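Local coordinates for protein endoglucanase FnCel5A (Fervidobacterium nodosum, PDB 3NCO) that probably hydrolyses internal beta-1,4-glucosidic bonds of cellulose, as an endoglucanase of glycoside hydrolase family 5, at residues H86-D89 against V90-N94; E216-S219 against P220-I224. All coordinates share one frame; numbering follows the deposited sequence.

Contact 1 of 2, residues H86-D89 against V90-N94; sequences HVVD and VALKN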
ATOM      1  N   HIS A  86      16.951  -8.994  -1.910  1.00 18.67           N
ATOM      2  CA  HIS A  86      17.112  -9.218  -3.347  1.00 18.70           C
ATOM      3  C   HIS A  86      16.032  -8.499  -4.162  1.00 17.88           C
ATOM      4  O   HIS A  86      16.308  -7.812  -5.149  1.00 18.50           O
ATOM      5  CB  HIS A  86      17.116 -10.699  -3.689  1.00 19.57           C
ATOM      6  CG  HIS A  86      17.028 -10.953  -5.160  1.00 21.23           C
ATOM      7  ND1 HIS A  86      18.119 -10.822  -6.004  1.00 21.96           N
ATOM      8  CD2 HIS A  86      15.967 -11.239  -5.949  1.00 21.50           C
ATOM      9  CE1 HIS A  86      17.735 -11.073  -7.251  1.00 24.29           C
ATOM     10  NE2 HIS A  86      16.429 -11.330  -7.243  1.00 20.53           N
ATOM     11  N   VAL A  87      14.779  -8.612  -3.697  1.00 17.51           N
ATOM     12  CA  VAL A  87      13.673  -8.037  -4.452  1.00 16.72           C
ATOM     13  C   VAL A  87      13.741  -6.491  -4.453  1.00 16.12           C
ATOM     14  O   VAL A  87      13.425  -5.822  -5.444  1.00 17.22           O
ATOM     15  CB  VAL A  87      12.343  -8.546  -3.825  1.00 18.86           C
ATOM     16  CG1 VAL A  87      11.195  -7.722  -4.233  1.00 19.30           C
ATOM     17  CG2 VAL A  87      12.134  -9.993  -4.204  1.00 18.05           C
ATOM     18  N   VAL A  88      14.072  -5.908  -3.313  1.00 16.33           N
ATOM     19  CA  VAL A  88      14.291  -4.444  -3.258  1.00 15.64           C
ATOM     20  C   VAL A  88      15.430  -4.011  -4.157  1.00 15.93           C
ATOM     21  O   VAL A  88      15.289  -3.000  -4.873  1.00 19.72           O
ATOM     22  CB  VAL A  88      14.784  -4.042  -1.905  1.00 16.06           C
ATOM     23  CG1 VAL A  88      15.122  -2.552  -1.885  1.00 16.77           C
ATOM     24  CG2 VAL A  88      13.647  -4.280  -0.933  1.00 13.28           C
ATOM     25  N   ASP A  89      16.524  -4.785  -4.147  1.00 17.85           N
ATOM     26  CA  ASP A  89      17.693  -4.479  -4.985  1.00 17.32           C
ATOM     27  C   ASP A  89      17.311  -4.404  -6.462  1.00 16.80           C
ATOM     28  O   ASP A  89      17.676  -3.458  -7.172  1.00 20.06           O
ATOM     29  CB  ASP A  89      18.780  -5.549  -4.829  1.00 17.41           C
ATOM     30  CG  ASP A  89      19.538  -5.453  -3.520  1.00 19.40           C
ATOM     31  OD1 ASP A  89      19.449  -4.420  -2.834  1.00 21.25           O
ATOM     32  OD2 ASP A  89      20.260  -6.442  -3.222  1.00 24.07           O
ATOM     33  N   VAL A  90      16.580  -5.417  -6.929  1.00 16.53           N
ATOM     34  CA  VAL A  90      16.179  -5.451  -8.326  1.00 16.96           C
ATOM     35  C   VAL A  90      15.241  -4.284  -8.659  1.00 18.14           C
ATOM     36  O   VAL A  90      15.321  -3.699  -9.729  1.00 19.08           O
ATOM     37  CB  VAL A  90      15.490  -6.792  -8.648  1.00 17.63           C
ATOM     38  CG1 VAL A  90      14.980  -6.792 -10.066  1.00 18.09           C
ATOM     39  CG2 VAL A  90      16.438  -7.954  -8.445  1.00 21.01           C
ATOM     40  N   ALA A  91      14.319  -3.952  -7.765  1.00 16.64           N
ATOM     41  CA  ALA A  91      13.423  -2.855  -8.143  1.00 16.47           C
ATOM     42  C   ALA A  91      14.173  -1.515  -8.211  1.00 17.06           C
ATOM     43  O   ALA A  91      13.944  -0.727  -9.106  1.00 18.60           O
ATOM     44  CB  ALA A  91      12.272  -2.761  -7.124  1.00 15.16           C
ATOM     45  N   LEU A  92      15.113  -1.303  -7.292  1.00 17.57           N
ATOM     46  CA  LEU A  92      15.937  -0.074  -7.293  1.00 17.49           C
ATOM     47  C   LEU A  92      16.848  -0.066  -8.507  1.00 18.36           C
ATOM     48  O   LEU A  92      17.152   0.999  -9.075  1.00 19.19           O
ATOM     49  CB  LEU A  92      16.749   0.030  -6.005  1.00 17.56           C
ATOM     50  CG  LEU A  92      16.034   0.331  -4.713  1.00 19.58           C
ATOM     51  CD1 LEU A  92      17.056   0.237  -3.581  1.00 18.89           C
ATOM     52  CD2 LEU A  92      15.356   1.728  -4.803  1.00 20.79           C
ATOM     53  N   LYS A  93      17.267  -1.254  -8.923  1.00 18.43           N
ATOM     54  CA  LYS A  93      18.095  -1.357 -10.097  1.00 19.84           C
ATOM     55  C   LYS A  93      17.346  -0.849 -11.332  1.00 19.98           C
ATOM     56  O   LYS A  93      17.944  -0.301 -12.236  1.00 21.03           O
ATOM     57  CB  LYS A  93      18.579  -2.818 -10.298  1.00 20.01           C
ATOM     58  CG  LYS A  93      19.179  -3.101 -11.672  1.00 21.22           C
ATOM     59  CD  LYS A  93      19.463  -4.617 -11.864  1.00 22.75           C
ATOM     60  CE  LYS A  93      20.316  -4.862 -13.131  1.00 25.58           C
ATOM     61  NZ  LYS A  93      20.581  -6.334 -13.312  1.00 27.65           N
ATOM     62  N   ASN A  94      16.017  -1.036 -11.328  1.00 19.80           N
ATOM     63  CA  ASN A  94      15.170  -0.622 -12.450  1.00 19.13           C
ATOM     64  C   ASN A  94      14.562   0.760 -12.188  1.00 21.14           C
ATOM     65  O   ASN A  94      13.549   1.141 -12.807  1.00 20.39           O
ATOM     66  CB  ASN A  94      14.054  -1.659 -12.650  1.00 19.47           C
ATOM     67  CG  ASN A  94      14.551  -2.877 -13.356  1.00 17.62           C
ATOM     68  OD1 ASN A  94      14.700  -2.880 -14.578  1.00 19.79           O
ATOM     69  ND2 ASN A  94      14.857  -3.929 -12.576  1.00 19.53           N
TER
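Val90, which packs on His86 of the preceding turn, has its carbonyl oxygen gripped by two donors of Asn94. ND2 of Asn94 reaches Val90 O at 2.9 Å and backbone N of Asn94 reaches it at 3.2 Å, from opposite faces of the carbonyl plane. The side-chain bond is fairly straight (154° at the hydrogen) but leans out of both planes, and it folds the amide back over the last turn at Asn94, where the helix ends. Upstream the regular i to i+4 helical bonds continue: Val90 N to His86 O, Ala91 N to Val87 O, Leu92 N to Val88 O, and Lys93 N to Asp89 O, which at 2.8 Å is the shortest of the four. On the flank toward helix 44-53, methyl CG2 of Val90 stands over one face of the His86 imidazole, 3.8 Å from its centroid and offset toward the rim on the CE1/NE2 side, a CH-pi contact. With CG anti to the backbone N (chi1 170°), the ring swings beside the carbonyl and toward this next turn. NE2 of His86 is held by Asp44, and the carboxylate of Asp89 by Tyr133 OH. Val88 and Leu92, one turn apart, run alongside each other in the same direction, CG1 of Val88 being 3.8 Å from CD1 of Leu92; both press on strand 97-101 and on Tyr133. Val87 and Ala91, meanwhile, face Phe47 of helix 44-53 and strand 57-60. Two flanks of the helix are thus packed while Lys93 stays exposed, which is the amphipathic pattern of a connecting helix in a (beta/alpha)8 barrel, here the C-terminal end of helix 78-93 in the crossover from strand 57-60 to strand 97-101.

Contact 2 of 2, residues E216-S219 against P220-I224; sequences EWVS and PTLPI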
ATOM      1  N   GLU A 216     -14.963 -13.923  -3.479  1.00 25.43           N
ATOM      2  CA  GLU A 216     -15.430 -15.001  -2.583  1.00 26.65           C
ATOM      3  C   GLU A 216     -14.906 -14.910  -1.157  1.00 26.20           C
ATOM      4  O   GLU A 216     -15.478 -15.519  -0.241  1.00 26.86           O
ATOM      5  CB  GLU A 216     -15.080 -16.364  -3.182  1.00 28.31           C
ATOM      6  CG  GLU A 216     -15.772 -16.613  -4.546  1.00 34.64           C
ATOM      7  CD  GLU A 216     -17.283 -16.851  -4.435  1.00 42.65           C
ATOM      8  OE1 GLU A 216     -17.755 -17.312  -3.365  1.00 47.35           O
ATOM      9  OE2 GLU A 216     -18.015 -16.589  -5.424  1.00 46.30           O
ATOM     10  N   TRP A 217     -13.808 -14.192  -0.956  1.00 23.71           N
ATOM     11  CA  TRP A 217     -13.278 -13.995   0.392  1.00 23.07           C
ATOM     12  C   TRP A 217     -14.074 -13.000   1.269  1.00 23.01           C
ATOM     13  O   TRP A 217     -13.733 -12.757   2.429  1.00 23.87           O
ATOM     14  CB  TRP A 217     -11.807 -13.565   0.317  1.00 23.02           C
ATOM     15  CG  TRP A 217     -11.562 -12.214  -0.299  1.00 23.80           C
ATOM     16  CD1 TRP A 217     -11.425 -11.019   0.372  1.00 24.23           C
ATOM     17  CD2 TRP A 217     -11.385 -11.908  -1.700  1.00 24.74           C
ATOM     18  NE1 TRP A 217     -11.182  -9.989  -0.526  1.00 23.87           N
ATOM     19  CE2 TRP A 217     -11.165 -10.502  -1.797  1.00 25.08           C
ATOM     20  CE3 TRP A 217     -11.392 -12.678  -2.874  1.00 25.97           C
ATOM     21  CZ2 TRP A 217     -10.941  -9.849  -3.028  1.00 25.82           C
ATOM     22  CZ3 TRP A 217     -11.193 -12.027  -4.105  1.00 26.13           C
ATOM     23  CH2 TRP A 217     -10.966 -10.620  -4.165  1.00 25.10           C
ATOM     24  N   VAL A 218     -15.066 -12.349   0.686  1.00 21.99           N
ATOM     25  CA  VAL A 218     -15.853 -11.363   1.445  1.00 22.11           C
ATOM     26  C   VAL A 218     -17.066 -12.116   1.946  1.00 22.76           C
ATOM     27  O   VAL A 218     -17.594 -12.953   1.227  1.00 23.76           O
ATOM     28  CB  VAL A 218     -16.272 -10.193   0.525  1.00 21.84           C
ATOM     29  CG1 VAL A 218     -17.291  -9.240   1.220  1.00 22.76           C
ATOM     30  CG2 VAL A 218     -15.036  -9.442   0.089  1.00 21.52           C
ATOM     31  N   SER A 219     -17.510 -11.793   3.154  1.00 23.60           N
ATOM     32  CA  SER A 219     -18.615 -12.523   3.780  1.00 25.18           C
ATOM     33  C   SER A 219     -19.758 -11.544   4.167  1.00 24.34           C
ATOM     34  O   SER A 219     -19.562 -10.699   5.011  1.00 25.82           O
ATOM     35  CB  SER A 219     -18.052 -13.315   4.991  1.00 25.83           C
ATOM     36  OG  SER A 219     -19.045 -14.156   5.543  1.00 34.36           O
ATOM     37  N   PRO A 220     -20.941 -11.649   3.547  1.00 25.24           N
ATOM     38  CA  PRO A 220     -21.423 -12.560   2.512  1.00 25.49           C
ATOM     39  C   PRO A 220     -20.795 -12.205   1.154  1.00 26.32           C
ATOM     40  O   PRO A 220     -20.414 -11.056   0.909  1.00 25.29           O
ATOM     41  CB  PRO A 220     -22.939 -12.307   2.488  1.00 27.01           C
ATOM     42  CG  PRO A 220     -23.068 -10.839   2.931  1.00 26.07           C
ATOM     43  CD  PRO A 220     -21.994 -10.699   3.982  1.00 24.18           C
ATOM     44  N   THR A 221     -20.641 -13.195   0.288  1.00 27.03           N
ATOM     45  CA  THR A 221     -20.217 -12.887  -1.080  1.00 26.12           C
ATOM     46  C   THR A 221     -21.240 -11.910  -1.660  1.00 25.90           C
ATOM     47  O   THR A 221     -22.451 -12.077  -1.477  1.00 25.39           O
ATOM     48  CB  THR A 221     -20.114 -14.157  -1.919  1.00 26.92           C
ATOM     49  OG1 THR A 221     -19.176 -15.047  -1.289  1.00 30.29           O
ATOM     50  CG2 THR A 221     -19.657 -13.817  -3.338  1.00 27.47           C
ATOM     51  N   LEU A 222     -20.731 -10.841  -2.285  1.00 24.37           N
ATOM     52  CA  LEU A 222     -21.588  -9.777  -2.827  1.00 25.07           C
ATOM     53  C   LEU A 222     -21.997 -10.072  -4.257  1.00 25.02           C
ATOM     54  O   LEU A 222     -21.175 -10.608  -5.048  1.00 24.31           O
ATOM     55  CB  LEU A 222     -20.831  -8.426  -2.765  1.00 25.03           C
ATOM     56  CG  LEU A 222     -20.349  -8.055  -1.351  1.00 26.83           C
ATOM     57  CD1 LEU A 222     -19.598  -6.709  -1.332  1.00 27.24           C
ATOM     58  CD2 LEU A 222     -21.483  -8.032  -0.302  1.00 28.22           C
ATOM     59  N   PRO A 223     -23.270  -9.721  -4.605  1.00 25.59           N
ATOM     60  CA  PRO A 223     -23.804  -9.968  -5.938  1.00 26.26           C
ATOM     61  C   PRO A 223     -22.965  -9.363  -7.057  1.00 26.20           C
ATOM     62  O   PRO A 223     -22.443  -8.247  -6.897  1.00 25.44           O
ATOM     63  CB  PRO A 223     -25.170  -9.239  -5.928  1.00 26.19           C
ATOM     64  CG  PRO A 223     -25.527  -9.092  -4.489  1.00 27.27           C
ATOM     65  CD  PRO A 223     -24.264  -9.085  -3.706  1.00 26.08           C
ATOM     66  N   ILE A 224     -22.868 -10.055  -8.186  1.00 26.69           N
ATOM     67  CA  ILE A 224     -22.243  -9.473  -9.381  1.00 26.97           C
ATOM     68  C   ILE A 224     -23.255  -8.699 -10.260  1.00 27.26           C
ATOM     69  O   ILE A 224     -24.442  -8.561  -9.903  1.00 28.29           O
ATOM     70  CB  ILE A 224     -21.463 -10.477 -10.236  1.00 28.18           C
ATOM     71  CG1 ILE A 224     -22.363 -11.629 -10.725  1.00 30.21           C
ATOM     72  CG2 ILE A 224     -20.266 -11.028  -9.459  1.00 27.28           C
ATOM     73  CD1 ILE A 224     -21.869 -12.206 -12.019  1.00 34.51           C
TER
HETATM   74  O   HOH W   1     -17.924 -15.436   0.872  1.00 18.05           O
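Glu216 bends back at chi2 (-71°) and brings its carboxylate obliquely across Thr221, with OE2 3.8 Å from methyl CG2 of Thr221 and OE1 3.4 Å from OG1 of Thr221; OE2 also forms a weak, long ion pair with Lys266 NZ. The backbone oxygen of Glu216 takes a hydrogen bond from a water at 2.7 Å. That water also sits beside Val218 O and Thr221 OG1, bridging the two arms of the turn, although both of these separations are short and the water cannot donate to every oxygen around it at once, so the bridge is only partly defined. Trp217 turns off to meet Tyr264 edge-to-face. The segment lies in the long connection from strand 198-204 to helix 232-252, on the C-terminal side of the (beta/alpha)8 barrel where this fold places its active-site loops. At Val218, CG1 is anti to the backbone N (chi1 171°), which sends it along the turn to 3.6 Å from Pro220 O and 4.2 Å from Leu222 CG. Ser219 then joins Pro220 through a cis peptide. Their CA atoms are 3.1 Å apart, and with backbone angles near those of a type VIb turn the chain reverses between Val218 and Thr221. As is usual for that turn, no hydrogen bond closes it from Thr221 N to Val218 O.

From the N terminus the chain passes helix 12-20 and the first barrel strands, then reaches contact 1, which closes no loop: it is one continuous piece of helix 78-93 near its end, just before strand 97-101. Four barrel strands and four helices follow before contact 2 opens, again as one unbroken piece, a reversal in the connection leading to helix 232-252. The two are in series and neither nests in nor crosses the other. They lie on opposite sides of the chain's centre, their own centres 36 Å apart: contact 1 belongs to the helical shell around the barrel, contact 2 to an exposed surface loop.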